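Alpha-1,4-endofucoidanase (PDB 6DLH) hydrolyses alpha-1,4 linkages within fucoidan chains, as an endo-acting, retaining glycoside hydrolase of family 107. Local coordinates at residues H294-M302 against F342-W351; N301-Y309 against C358-W367. One frame throughout, in Å; residues are numbered along the deposited sequence.

Contact 1 (H294-M302 against F342-W351); sequences HPFGGAGNM and FFPKQSTTSW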
ATOM      1  N   HIS A 294      15.068  10.610 -11.345  1.00 26.46           N
ATOM      2  CA  HIS A 294      14.427  11.709 -10.643  1.00 27.42           C
ATOM      3  C   HIS A 294      14.468  12.952 -11.538  1.00 27.19           C
ATOM      4  O   HIS A 294      15.482  13.221 -12.178  1.00 25.98           O
ATOM      5  CB  HIS A 294      15.179  11.917  -9.327  1.00 29.53           C
ATOM      6  CG  HIS A 294      14.519  12.810  -8.334  1.00 35.82           C
ATOM      7  ND1 HIS A 294      14.625  14.193  -8.395  1.00 36.69           N
ATOM      8  CD2 HIS A 294      13.819  12.529  -7.210  1.00 36.34           C
ATOM      9  CE1 HIS A 294      13.985  14.724  -7.372  1.00 36.47           C
ATOM     10  NE2 HIS A 294      13.487  13.727  -6.629  1.00 37.21           N
ATOM     11  N   PRO A 295      13.374  13.741 -11.639  1.00 24.91           N
ATOM     12  CA  PRO A 295      13.390  14.958 -12.450  1.00 25.05           C
ATOM     13  C   PRO A 295      14.257  16.077 -11.868  1.00 25.84           C
ATOM     14  O   PRO A 295      14.583  16.076 -10.684  1.00 25.32           O
ATOM     15  CB  PRO A 295      11.913  15.379 -12.513  1.00 23.85           C
ATOM     16  CG  PRO A 295      11.271  14.734 -11.309  1.00 24.56           C
ATOM     17  CD  PRO A 295      12.064  13.474 -11.030  1.00 25.07           C
ATOM     18  N   PHE A 296      14.624  17.037 -12.723  1.00 25.03           N
ATOM     19  CA  PHE A 296      15.247  18.265 -12.267  1.00 25.77           C
ATOM     20  C   PHE A 296      14.236  19.074 -11.457  1.00 26.87           C
ATOM     21  O   PHE A 296      13.030  18.965 -11.672  1.00 24.81           O
ATOM     22  CB  PHE A 296      15.712  19.083 -13.468  1.00 25.43           C
ATOM     23  CG  PHE A 296      16.846  18.475 -14.254  1.00 25.76           C
ATOM     24  CD1 PHE A 296      18.162  18.800 -13.956  1.00 25.45           C
ATOM     25  CD2 PHE A 296      16.594  17.603 -15.304  1.00 23.90           C
ATOM     26  CE1 PHE A 296      19.203  18.256 -14.696  1.00 27.92           C
ATOM     27  CE2 PHE A 296      17.635  17.059 -16.041  1.00 26.37           C
ATOM     28  CZ  PHE A 296      18.942  17.379 -15.732  1.00 27.10           C
ATOM     29  N   GLY A 297      14.747  19.900 -10.538  1.00 29.72           N
ATOM     30  CA  GLY A 297      13.903  20.716  -9.679  1.00 33.63           C
ATOM     31  C   GLY A 297      13.658  20.032  -8.339  1.00 36.91           C
ATOM     32  O   GLY A 297      13.831  18.825  -8.203  1.00 37.66           O
ATOM     33  N   GLY A 298      13.257  20.809  -7.336  1.00 43.66           N
ATOM     34  CA  GLY A 298      13.144  20.226  -6.010  1.00 47.43           C
ATOM     35  C   GLY A 298      11.757  19.640  -5.768  1.00 49.43           C
ATOM     36  O   GLY A 298      11.238  18.859  -6.572  1.00 49.27           O
ATOM     37  N   ALA A 299      11.183  20.031  -4.629  1.00 47.77           N
ATOM     38  CA  ALA A 299       9.792  19.760  -4.326  1.00 45.48           C
ATOM     39  C   ALA A 299       8.935  20.623  -5.245  1.00 40.44           C
ATOM     40  O   ALA A 299       9.423  21.578  -5.848  1.00 41.70           O
ATOM     41  CB  ALA A 299       9.527  20.063  -2.868  1.00 45.35           C
ATOM     42  N   GLY A 300       7.655  20.274  -5.339  1.00 37.24           N
ATOM     43  CA  GLY A 300       6.707  21.093  -6.071  1.00 34.94           C
ATOM     44  C   GLY A 300       6.695  20.773  -7.562  1.00 32.14           C
ATOM     45  O   GLY A 300       6.876  19.630  -7.971  1.00 32.32           O
ATOM     46  N   ASN A 301       6.482  21.818  -8.358  1.00 28.85           N
ATOM     47  CA  ASN A 301       6.086  21.690  -9.745  1.00 26.92           C
ATOM     48  C   ASN A 301       7.326  21.404 -10.590  1.00 25.79           C
ATOM     49  O   ASN A 301       8.244  22.208 -10.623  1.00 24.77           O
ATOM     50  CB  ASN A 301       5.315  22.943 -10.171  1.00 25.64           C
ATOM     51  CG  ASN A 301       4.607  22.783 -11.495  1.00 26.14           C
ATOM     52  OD1 ASN A 301       5.046  22.010 -12.349  1.00 25.38           O
ATOM     53  ND2 ASN A 301       3.525  23.523 -11.681  1.00 26.24           N
ATOM     54  N   MET A 302       7.340  20.274 -11.302  1.00 25.10           N
ATOM     55  CA  MET A 302       8.542  19.882 -12.029  1.00 25.68           C
ATOM     56  C   MET A 302       8.676  20.639 -13.357  1.00 25.93           C
ATOM     57  O   MET A 302       9.651  20.415 -14.087  1.00 26.65           O
ATOM     58  CB  MET A 302       8.590  18.367 -12.277  1.00 25.01           C
ATOM     59  CG  MET A 302       7.748  17.899 -13.438  1.00 25.19           C
ATOM     60  SD  MET A 302       8.092  16.201 -14.069  1.00 25.77           S
ATOM     61  CE  MET A 302       6.822  16.124 -15.328  1.00 22.56           C
ATOM     62  N   PHE A 342      12.467   7.296 -16.449  1.00 24.48           N
ATOM     63  CA  PHE A 342      12.122   8.602 -15.908  1.00 22.65           C
ATOM     64  C   PHE A 342      11.066   8.407 -14.821  1.00 22.37           C
ATOM     65  O   PHE A 342      10.172   7.577 -14.994  1.00 21.56           O
ATOM     66  CB  PHE A 342      11.672   9.506 -17.066  1.00 22.03           C
ATOM     67  CG  PHE A 342      11.417  10.964 -16.756  1.00 22.60           C
ATOM     68  CD1 PHE A 342      12.092  11.620 -15.737  1.00 22.74           C
ATOM     69  CD2 PHE A 342      10.528  11.698 -17.526  1.00 22.83           C
ATOM     70  CE1 PHE A 342      11.860  12.965 -15.476  1.00 22.68           C
ATOM     71  CE2 PHE A 342      10.303  13.045 -17.276  1.00 22.34           C
ATOM     72  CZ  PHE A 342      10.975  13.679 -16.256  1.00 22.53           C
ATOM     73  N   PHE A 343      11.191   9.166 -13.712  1.00 20.79           N
ATOM     74  CA  PHE A 343      10.228   9.149 -12.615  1.00 20.60           C
ATOM     75  C   PHE A 343       9.608  10.533 -12.406  1.00 20.56           C
ATOM     76  O   PHE A 343       9.799  11.151 -11.361  1.00 20.12           O
ATOM     77  CB  PHE A 343      10.864   8.626 -11.319  1.00 20.66           C
ATOM     78  CG  PHE A 343       9.902   8.233 -10.221  1.00 20.99           C
ATOM     79  CD1 PHE A 343       8.527   8.224 -10.427  1.00 21.07           C
ATOM     80  CD2 PHE A 343      10.376   7.842  -8.977  1.00 21.06           C
ATOM     81  CE1 PHE A 343       7.653   7.841  -9.419  1.00 21.86           C
ATOM     82  CE2 PHE A 343       9.504   7.441  -7.974  1.00 21.39           C
ATOM     83  CZ  PHE A 343       8.143   7.453  -8.188  1.00 21.41           C
ATOM     84  N   PRO A 344       8.789  11.040 -13.356  1.00 20.79           N
ATOM     85  CA  PRO A 344       8.180  12.368 -13.222  1.00 20.35           C
ATOM     86  C   PRO A 344       6.937  12.364 -12.332  1.00 20.42           C
ATOM     87  O   PRO A 344       6.437  11.301 -11.965  1.00 20.09           O
ATOM     88  CB  PRO A 344       7.778  12.680 -14.672  1.00 19.46           C
ATOM     89  CG  PRO A 344       7.409  11.320 -15.241  1.00 20.47           C
ATOM     90  CD  PRO A 344       8.387  10.353 -14.598  1.00 20.41           C
ATOM     91  N   LYS A 345       6.450  13.565 -11.992  1.00 21.07           N
ATOM     92  CA  LYS A 345       5.194  13.739 -11.275  1.00 22.66           C
ATOM     93  C   LYS A 345       4.144  14.288 -12.234  1.00 21.36           C
ATOM     94  O   LYS A 345       4.439  15.186 -13.015  1.00 20.66           O
ATOM     95  CB  LYS A 345       5.277  14.833 -10.203  1.00 25.55           C
ATOM     96  CG  LYS A 345       6.571  14.945  -9.422  1.00 28.42           C
ATOM     97  CD  LYS A 345       6.570  16.166  -8.526  1.00 30.00           C
ATOM     98  CE  LYS A 345       7.972  16.665  -8.250  1.00 31.69           C
ATOM     99  NZ  LYS A 345       7.998  17.581  -7.086  1.00 35.02           N
ATOM    100  N   GLN A 346       2.909  13.795 -12.102  1.00 20.52           N
ATOM    101  CA  GLN A 346       1.815  14.204 -12.970  1.00 21.10           C
ATOM    102  C   GLN A 346       1.131  15.461 -12.429  1.00 21.69           C
ATOM    103  O   GLN A 346       0.680  16.291 -13.213  1.00 22.44           O
ATOM    104  CB  GLN A 346       0.825  13.048 -13.139  1.00 21.21           C
ATOM    105  CG  GLN A 346      -0.325  13.349 -14.094  1.00 20.78           C
ATOM    106  CD  GLN A 346      -1.123  12.103 -14.387  1.00 21.36           C
ATOM    107  OE1 GLN A 346      -0.997  11.079 -13.707  1.00 20.12           O
ATOM    108  NE2 GLN A 346      -1.943  12.177 -15.425  1.00 21.13           N
ATOM    109  N   SER A 347       1.057  15.590 -11.095  1.00 21.78           N
ATOM    110  CA  SER A 347       0.452  16.748 -10.449  1.00 22.20           C
ATOM    111  C   SER A 347       1.508  17.830 -10.251  1.00 23.26           C
ATOM    112  O   SER A 347       2.698  17.563 -10.404  1.00 22.04           O
ATOM    113  CB  SER A 347      -0.140  16.390  -9.118  1.00 22.20           C
ATOM    114  OG  SER A 347       0.831  16.542  -8.080  1.00 22.26           O
ATOM    115  N   THR A 348       1.050  19.025  -9.852  1.00 22.71           N
ATOM    116  CA  THR A 348       1.920  20.160  -9.582  1.00 24.07           C
ATOM    117  C   THR A 348       2.576  20.049  -8.205  1.00 25.22           C
ATOM    118  O   THR A 348       3.435  20.862  -7.876  1.00 27.79           O
ATOM    119  CB  THR A 348       1.155  21.493  -9.662  1.00 23.36           C
ATOM    120  OG1 THR A 348       0.093  21.452  -8.709  1.00 23.05           O
ATOM    121  CG2 THR A 348       0.585  21.799 -11.030  1.00 21.92           C
ATOM    122  N   THR A 349       2.186  19.066  -7.385  1.00 27.01           N
ATOM    123  CA  THR A 349       2.529  19.160  -5.971  1.00 28.70           C
ATOM    124  C   THR A 349       3.387  17.992  -5.481  1.00 30.45           C
ATOM    125  O   THR A 349       4.359  18.216  -4.763  1.00 33.86           O
ATOM    126  CB  THR A 349       1.304  19.481  -5.101  1.00 29.52           C
ATOM    127  OG1 THR A 349       0.306  18.499  -5.377  1.00 29.89           O
ATOM    128  CG2 THR A 349       0.743  20.864  -5.363  1.00 27.04           C
ATOM    129  N   SER A 350       3.028  16.751  -5.824  1.00 30.82           N
ATOM    130  CA  SER A 350       3.778  15.614  -5.310  1.00 28.82           C
ATOM    131  C   SER A 350       3.695  14.437  -6.274  1.00 27.90           C
ATOM    132  O   SER A 350       3.052  14.538  -7.316  1.00 28.21           O
ATOM    133  CB  SER A 350       3.318  15.233  -3.930  1.00 28.53           C
ATOM    134  OG  SER A 350       1.990  14.755  -3.965  1.00 32.05           O
ATOM    135  N   TRP A 351       4.360  13.331  -5.917  1.00 27.40           N
ATOM    136  CA  TRP A 351       4.413  12.158  -6.778  1.00 27.11           C
ATOM    137  C   TRP A 351       3.113  11.358  -6.714  1.00 26.56           C
ATOM    138  O   TRP A 351       2.736  10.743  -7.700  1.00 28.12           O
ATOM    139  CB  TRP A 351       5.640  11.279  -6.486  1.00 26.73           C
ATOM    140  CG  TRP A 351       6.859  11.673  -7.270  1.00 27.44           C
ATOM    141  CD1 TRP A 351       7.197  11.260  -8.527  1.00 26.62           C
ATOM    142  CD2 TRP A 351       7.888  12.595  -6.861  1.00 27.15           C
ATOM    143  NE1 TRP A 351       8.359  11.862  -8.930  1.00 26.39           N
ATOM    144  CE2 TRP A 351       8.811  12.682  -7.929  1.00 26.46           C
ATOM    145  CE3 TRP A 351       8.112  13.365  -5.708  1.00 26.99           C
ATOM    146  CZ2 TRP A 351       9.946  13.493  -7.872  1.00 26.36           C
ATOM    147  CZ3 TRP A 351       9.238  14.163  -5.649  1.00 28.15           C
ATOM    148  CH2 TRP A 351      10.142  14.224  -6.718  1.00 28.03           C
TER
HETATM  149  O   HOH W   1       7.431  17.148  -4.608  1.00 43.51           O
HETATM  150  O   HOH W   2       4.992  18.628 -10.752  1.00 27.54           O
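The side chains of His294 and Trp351 cross at about a right angle, their ring planes 48° apart. Trp351 CZ2 lies over one imidazole face and CH2 comes within 3.4 Å of His294 NE2. With CG anti to the backbone N (chi1 -168°), the imidazole returns to the CZ2-CH2 side of Trp351 although CB points away. His294 ND1 also bonds Pro295 O. Replacing the imidazole by the methyl of an alanine would remove the ND1 partner of Pro295 O and would probably open a gap beside Trp351 CZ2 and CH2. Trp351 NE1 fixes the indole by donating to Phe343 O (2.9 Å) in the ring plane; Lys345 CG lies over one face and Pro295 CD meets an edge. Pro295 CB touches the edge of Phe342 at CE1 (3.8 Å), while Met302 SD runs beside Pro344 CB (3.6 Å). The extended Lys345 brings NZ to Gly300 O, a doubtfully short hydrogen bond, and to a water bridging Gly300 N and Thr349 O. Glycine suits residue 300 because a CB would press on the preceding carbonyl O. Within the catalytic domain, Phe342 packs on Leu315, Val316 and Met319 of helix 307-321 and, with Pro344, on Ile378 of strand 377-379.

Contact 2 (N301-Y309 against C358-W367); sequences NMVVPEALY and CLTDEQFVEW
Tyr309 and Trp367 form the tight end of this contact. The benzo edge of Trp367 is turned toward the face of Tyr309 in an edge-to-face (T-shaped) pair, planes at 82°, with CZ2 over the phenol ring, offset toward its rim. Trp367 NE1 donates to Tyr309 OH at 3.0 Å, nearly straight (176°) and in the indole plane, so one indole edge supplies both the aromatic contact and the polar bond; tyrosine suits the place by offering a face and an acceptor together. Tyr309 chi1 of -172° sets the ring beside its own carbonyl carbon and sends it across to Trp367. Val303 CG1 reaches Trp367 CH2 (3.6 Å). Met302 and Trp367 point toward each other, Met302 CE meeting Trp367 CZ3 at 3.6 Å. Leu359 packs alongside both rings, CD1 over one face of the Trp367 indole and CD2 3.9 Å from Tyr309 CE2. The helices joined here, 307-321 and 361-372, belong to the catalytic domain, away from its calcium sites. Thr360 is the N-cap of the second: Thr360 OG1 accepts from Gln363 N and Gln363 OE1 from Thr360 N, a capping box. This holds the Gln363 amide beside Tyr309, oblique to the ring. Toward the partly exposed Asn301 and Cys358, water enters. Asn301 OD1 accepts from Val303 N, an Asx turn within a type I turn, and lies 3.5 Å from Cys358 CB. Asn301 ND2 instead reaches Cys358 O through a water, bonded to ND2 at 3.0 Å.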
ATOM      1  N   ASN A 301       6.482  21.818  -8.358  1.00 28.85           N
ATOM      2  CA  ASN A 301       6.086  21.690  -9.745  1.00 26.92           C
ATOM      3  C   ASN A 301       7.326  21.404 -10.590  1.00 25.79           C
ATOM      4  O   ASN A 301       8.244  22.208 -10.623  1.00 24.77           O
ATOM      5  CB  ASN A 301       5.315  22.943 -10.171  1.00 25.64           C
ATOM      6  CG  ASN A 301       4.607  22.783 -11.495  1.00 26.14           C
ATOM      7  OD1 ASN A 301       5.046  22.010 -12.349  1.00 25.38           O
ATOM      8  ND2 ASN A 301       3.525  23.523 -11.681  1.00 26.24           N
ATOM      9  N   MET A 302       7.340  20.274 -11.302  1.00 25.10           N
ATOM     10  CA  MET A 302       8.542  19.882 -12.029  1.00 25.68           C
ATOM     11  C   MET A 302       8.676  20.639 -13.357  1.00 25.93           C
ATOM     12  O   MET A 302       9.651  20.415 -14.087  1.00 26.65           O
ATOM     13  CB  MET A 302       8.590  18.367 -12.277  1.00 25.01           C
ATOM     14  CG  MET A 302       7.748  17.899 -13.438  1.00 25.19           C
ATOM     15  SD  MET A 302       8.092  16.201 -14.069  1.00 25.77           S
ATOM     16  CE  MET A 302       6.822  16.124 -15.328  1.00 22.56           C
ATOM     17  N   VAL A 303       7.721  21.534 -13.675  1.00 24.27           N
ATOM     18  CA  VAL A 303       7.846  22.342 -14.885  1.00 24.22           C
ATOM     19  C   VAL A 303       7.692  23.838 -14.598  1.00 26.42           C
ATOM     20  O   VAL A 303       7.621  24.625 -15.547  1.00 26.72           O
ATOM     21  CB  VAL A 303       6.908  21.884 -16.024  1.00 23.34           C
ATOM     22  CG1 VAL A 303       7.191  20.456 -16.462  1.00 23.05           C
ATOM     23  CG2 VAL A 303       5.440  22.074 -15.697  1.00 23.27           C
ATOM     24  N   VAL A 304       7.615  24.223 -13.312  1.00 26.36           N
ATOM     25  CA  VAL A 304       7.614  25.626 -12.909  1.00 27.67           C
ATOM     26  C   VAL A 304       8.632  25.823 -11.782  1.00 29.55           C
ATOM     27  O   VAL A 304       8.596  25.099 -10.789  1.00 30.40           O
ATOM     28  CB  VAL A 304       6.211  26.127 -12.493  1.00 29.01           C
ATOM     29  CG1 VAL A 304       6.241  27.582 -12.038  1.00 30.62           C
ATOM     30  CG2 VAL A 304       5.175  25.963 -13.597  1.00 28.17           C
ATOM     31  N   PRO A 305       9.572  26.802 -11.863  1.00 30.67           N
ATOM     32  CA  PRO A 305       9.707  27.706 -13.012  1.00 30.48           C
ATOM     33  C   PRO A 305      10.079  27.064 -14.351  1.00 30.64           C
ATOM     34  O   PRO A 305      10.533  25.919 -14.419  1.00 30.44           O
ATOM     35  CB  PRO A 305      10.783  28.718 -12.593  1.00 30.74           C
ATOM     36  CG  PRO A 305      11.539  28.037 -11.465  1.00 32.84           C
ATOM     37  CD  PRO A 305      10.542  27.109 -10.798  1.00 30.27           C
ATOM     38  N   GLU A 306       9.883  27.857 -15.404  1.00 28.95           N
ATOM     39  CA  GLU A 306       9.828  27.462 -16.803  1.00 29.67           C
ATOM     40  C   GLU A 306      11.074  26.702 -17.267  1.00 26.46           C
ATOM     41  O   GLU A 306      10.973  25.845 -18.145  1.00 25.06           O
ATOM     42  CB  GLU A 306       9.719  28.746 -17.621  1.00 34.51           C
ATOM     43  CG  GLU A 306       8.795  28.635 -18.809  1.00 41.49           C
ATOM     44  CD  GLU A 306       8.356  30.014 -19.268  1.00 47.48           C
ATOM     45  OE1 GLU A 306       9.170  30.976 -19.154  1.00 44.12           O
ATOM     46  OE2 GLU A 306       7.195  30.129 -19.714  1.00 54.95           O
ATOM     47  N   ALA A 307      12.247  27.057 -16.726  1.00 24.13           N
ATOM     48  CA  ALA A 307      13.500  26.385 -17.042  1.00 25.20           C
ATOM     49  C   ALA A 307      13.382  24.878 -16.796  1.00 25.04           C
ATOM     50  O   ALA A 307      13.943  24.088 -17.556  1.00 24.52           O
ATOM     51  CB  ALA A 307      14.639  26.977 -16.237  1.00 25.11           C
ATOM     52  N   LEU A 308      12.649  24.484 -15.743  1.00 23.40           N
ATOM     53  CA  LEU A 308      12.470  23.070 -15.426  1.00 22.98           C
ATOM     54  C   LEU A 308      11.701  22.355 -16.542  1.00 23.23           C
ATOM     55  O   LEU A 308      11.971  21.185 -16.832  1.00 21.19           O
ATOM     56  CB  LEU A 308      11.781  22.908 -14.064  1.00 22.33           C
ATOM     57  CG  LEU A 308      12.539  23.464 -12.856  1.00 22.22           C
ATOM     58  CD1 LEU A 308      11.748  23.236 -11.578  1.00 21.93           C
ATOM     59  CD2 LEU A 308      13.933  22.850 -12.740  1.00 21.88           C
ATOM     60  N   TYR A 309      10.770  23.069 -17.191  1.00 22.99           N
ATOM     61  CA  TYR A 309      10.064  22.478 -18.322  1.00 24.04           C
ATOM     62  C   TYR A 309      11.079  22.003 -19.371  1.00 23.58           C
ATOM     63  O   TYR A 309      10.998  20.877 -19.858  1.00 24.90           O
ATOM     64  CB  TYR A 309       9.020  23.436 -18.918  1.00 24.08           C
ATOM     65  CG  TYR A 309       8.157  22.761 -19.955  1.00 25.21           C
ATOM     66  CD1 TYR A 309       8.663  22.445 -21.211  1.00 24.92           C
ATOM     67  CD2 TYR A 309       6.862  22.360 -19.659  1.00 24.88           C
ATOM     68  CE1 TYR A 309       7.904  21.765 -22.150  1.00 24.12           C
ATOM     69  CE2 TYR A 309       6.084  21.692 -20.593  1.00 24.36           C
ATOM     70  CZ  TYR A 309       6.608  21.397 -21.841  1.00 24.74           C
ATOM     71  OH  TYR A 309       5.863  20.721 -22.763  1.00 25.19           O
ATOM     72  N   CYS A 358       0.367  19.154 -13.976  1.00 24.43           N
ATOM     73  CA  CYS A 358       1.427  20.106 -14.271  1.00 23.83           C
ATOM     74  C   CYS A 358       1.597  20.247 -15.780  1.00 23.95           C
ATOM     75  O   CYS A 358       2.208  21.218 -16.235  1.00 23.32           O
ATOM     76  CB  CYS A 358       2.746  19.742 -13.591  1.00 24.37           C
ATOM     77  SG  CYS A 358       3.537  18.232 -14.215  1.00 24.93           S
ATOM     78  N   LEU A 359       1.044  19.274 -16.526  1.00 23.76           N
ATOM     79  CA  LEU A 359       1.077  19.249 -17.985  1.00 23.44           C
ATOM     80  C   LEU A 359      -0.352  19.345 -18.521  1.00 24.45           C
ATOM     81  O   LEU A 359      -1.292  18.873 -17.886  1.00 24.43           O
ATOM     82  CB  LEU A 359       1.743  17.953 -18.469  1.00 20.84           C
ATOM     83  CG  LEU A 359       3.228  17.792 -18.135  1.00 20.66           C
ATOM     84  CD1 LEU A 359       3.808  16.516 -18.730  1.00 18.62           C
ATOM     85  CD2 LEU A 359       4.037  19.000 -18.595  1.00 19.83           C
ATOM     86  N   THR A 360      -0.511  19.971 -19.691  1.00 24.60           N
ATOM     87  CA  THR A 360      -1.771  19.918 -20.414  1.00 24.37           C
ATOM     88  C   THR A 360      -1.950  18.489 -20.924  1.00 23.74           C
ATOM     89  O   THR A 360      -0.977  17.743 -21.003  1.00 24.89           O
ATOM     90  CB  THR A 360      -1.781  20.883 -21.609  1.00 24.27           C
ATOM     91  OG1 THR A 360      -0.752  20.439 -22.493  1.00 22.80           O
ATOM     92  CG2 THR A 360      -1.579  22.338 -21.234  1.00 24.65           C
ATOM     93  N   ASP A 361      -3.186  18.130 -21.292  1.00 23.62           N
ATOM     94  CA  ASP A 361      -3.473  16.829 -21.876  1.00 23.38           C
ATOM     95  C   ASP A 361      -2.524  16.575 -23.045  1.00 22.37           C
ATOM     96  O   ASP A 361      -1.909  15.515 -23.116  1.00 24.66           O
ATOM     97  CB  ASP A 361      -4.937  16.708 -22.321  1.00 24.26           C
ATOM     98  CG  ASP A 361      -5.955  16.816 -21.199  1.00 24.55           C
ATOM     99  OD1 ASP A 361      -5.542  16.862 -20.024  1.00 23.09           O
ATOM    100  OD2 ASP A 361      -7.167  16.834 -21.514  1.00 26.16           O
ATOM    101  N   GLU A 362      -2.411  17.550 -23.955  1.00 22.10           N
ATOM    102  CA  GLU A 362      -1.555  17.430 -25.130  1.00 22.18           C
ATOM    103  C   GLU A 362      -0.096  17.198 -24.724  1.00 22.24           C
ATOM    104  O   GLU A 362       0.586  16.361 -25.312  1.00 22.24           O
ATOM    105  CB  GLU A 362      -1.683  18.672 -26.018  1.00 22.23           C
ATOM    106  CG  GLU A 362      -0.874  18.584 -27.302  1.00 23.93           C
ATOM    107  N   GLN A 363       0.396  17.970 -23.749  1.00 21.89           N
ATOM    108  CA  GLN A 363       1.773  17.841 -23.292  1.00 22.02           C
ATOM    109  C   GLN A 363       1.983  16.467 -22.652  1.00 22.77           C
ATOM    110  O   GLN A 363       3.004  15.832 -22.892  1.00 23.15           O
ATOM    111  CB  GLN A 363       2.139  18.968 -22.320  1.00 21.99           C
ATOM    112  CG  GLN A 363       2.429  20.304 -22.996  1.00 22.22           C
ATOM    113  CD  GLN A 363       2.396  21.435 -21.994  1.00 23.92           C
ATOM    114  OE1 GLN A 363       1.995  21.256 -20.845  1.00 22.64           O
ATOM    115  NE2 GLN A 363       2.815  22.620 -22.422  1.00 23.40           N
ATOM    116  N   PHE A 364       1.001  16.000 -21.863  1.00 22.33           N
ATOM    117  CA  PHE A 364       1.131  14.725 -21.175  1.00 22.67           C
ATOM    118  C   PHE A 364       1.352  13.589 -22.171  1.00 22.53           C
ATOM    119  O   PHE A 364       2.251  12.770 -21.985  1.00 22.04           O
ATOM    120  CB  PHE A 364      -0.080  14.435 -20.288  1.00 21.97           C
ATOM    121  CG  PHE A 364       0.143  13.262 -19.368  1.00 21.16           C
ATOM    122  CD1 PHE A 364       0.765  13.433 -18.140  1.00 21.44           C
ATOM    123  CD2 PHE A 364      -0.237  11.979 -19.742  1.00 21.35           C
ATOM    124  CE1 PHE A 364       0.999  12.347 -17.301  1.00 20.97           C
ATOM    125  CE2 PHE A 364       0.000  10.893 -18.908  1.00 21.61           C
ATOM    126  CZ  PHE A 364       0.615  11.081 -17.684  1.00 21.49           C
ATOM    127  N   VAL A 365       0.530  13.566 -23.230  1.00 22.39           N
ATOM    128  CA  VAL A 365       0.579  12.544 -24.264  1.00 22.03           C
ATOM    129  C   VAL A 365       1.918  12.623 -24.997  1.00 23.03           C
ATOM    130  O   VAL A 365       2.540  11.594 -25.272  1.00 22.50           O
ATOM    131  CB  VAL A 365      -0.626  12.673 -25.221  1.00 22.11           C
ATOM    132  CG1 VAL A 365      -0.546  11.692 -26.375  1.00 20.30           C
ATOM    133  CG2 VAL A 365      -1.950  12.496 -24.477  1.00 21.45           C
ATOM    134  N   GLU A 366       2.357  13.852 -25.303  1.00 22.80           N
ATOM    135  CA  GLU A 366       3.592  14.075 -26.041  1.00 22.72           C
ATOM    136  C   GLU A 366       4.804  13.625 -25.217  1.00 23.63           C
ATOM    137  O   GLU A 366       5.656  12.902 -25.743  1.00 25.65           O
ATOM    138  CB  GLU A 366       3.691  15.526 -26.521  1.00 23.18           C
ATOM    139  CG  GLU A 366       4.950  15.820 -27.336  1.00 25.13           C
ATOM    140  CD  GLU A 366       6.200  16.135 -26.522  1.00 25.29           C
ATOM    141  OE1 GLU A 366       7.271  15.553 -26.806  1.00 25.22           O
ATOM    142  OE2 GLU A 366       6.103  16.967 -25.606  1.00 25.75           O
ATOM    143  N   TRP A 367       4.881  14.042 -23.940  1.00 21.87           N
ATOM    144  CA  TRP A 367       6.009  13.670 -23.090  1.00 22.21           C
ATOM    145  C   TRP A 367       6.100  12.147 -23.025  1.00 22.98           C
ATOM    146  O   TRP A 367       7.174  11.573 -23.232  1.00 23.17           O
ATOM    147  CB  TRP A 367       5.896  14.251 -21.668  1.00 21.45           C
ATOM    148  CG  TRP A 367       6.238  15.702 -21.485  1.00 22.16           C
ATOM    149  CD1 TRP A 367       5.801  16.763 -22.226  1.00 22.14           C
ATOM    150  CD2 TRP A 367       7.047  16.267 -20.431  1.00 22.48           C
ATOM    151  NE1 TRP A 367       6.297  17.939 -21.729  1.00 23.06           N
ATOM    152  CE2 TRP A 367       7.055  17.667 -20.616  1.00 23.17           C
ATOM    153  CE3 TRP A 367       7.771  15.728 -19.360  1.00 22.94           C
ATOM    154  CZ2 TRP A 367       7.757  18.527 -19.770  1.00 22.74           C
ATOM    155  CZ3 TRP A 367       8.462  16.577 -18.523  1.00 23.48           C
ATOM    156  CH2 TRP A 367       8.455  17.960 -18.729  1.00 23.54           C
TER
HETATM  157  O   HOH W   3       2.345  23.458 -14.408  1.00 23.50           O

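Following the chain from its N terminus, the loop after strand 266-269 supplies 294-302 and runs on through 301-309 into helix 307-321. After strand 341-342 come 342-351 and then 358-367, which opens helix 361-372. Contact 1 closes a loop that includes helix 307-321, and contact 2 a second one that begins later and ends later, so the two cross rather than nest. They share Asn301 and Met302, and they touch where Gln346 O lies 3.0 Å from Cys358 N, a probable hydrogen bond. Contact 1 ties the loop after strand 266-269 to the end of edge strand 341-342 and the loop following it; contact 2 joins the turn before helix 307-321 and its start to the first half of helix 361-372 and the loop before it.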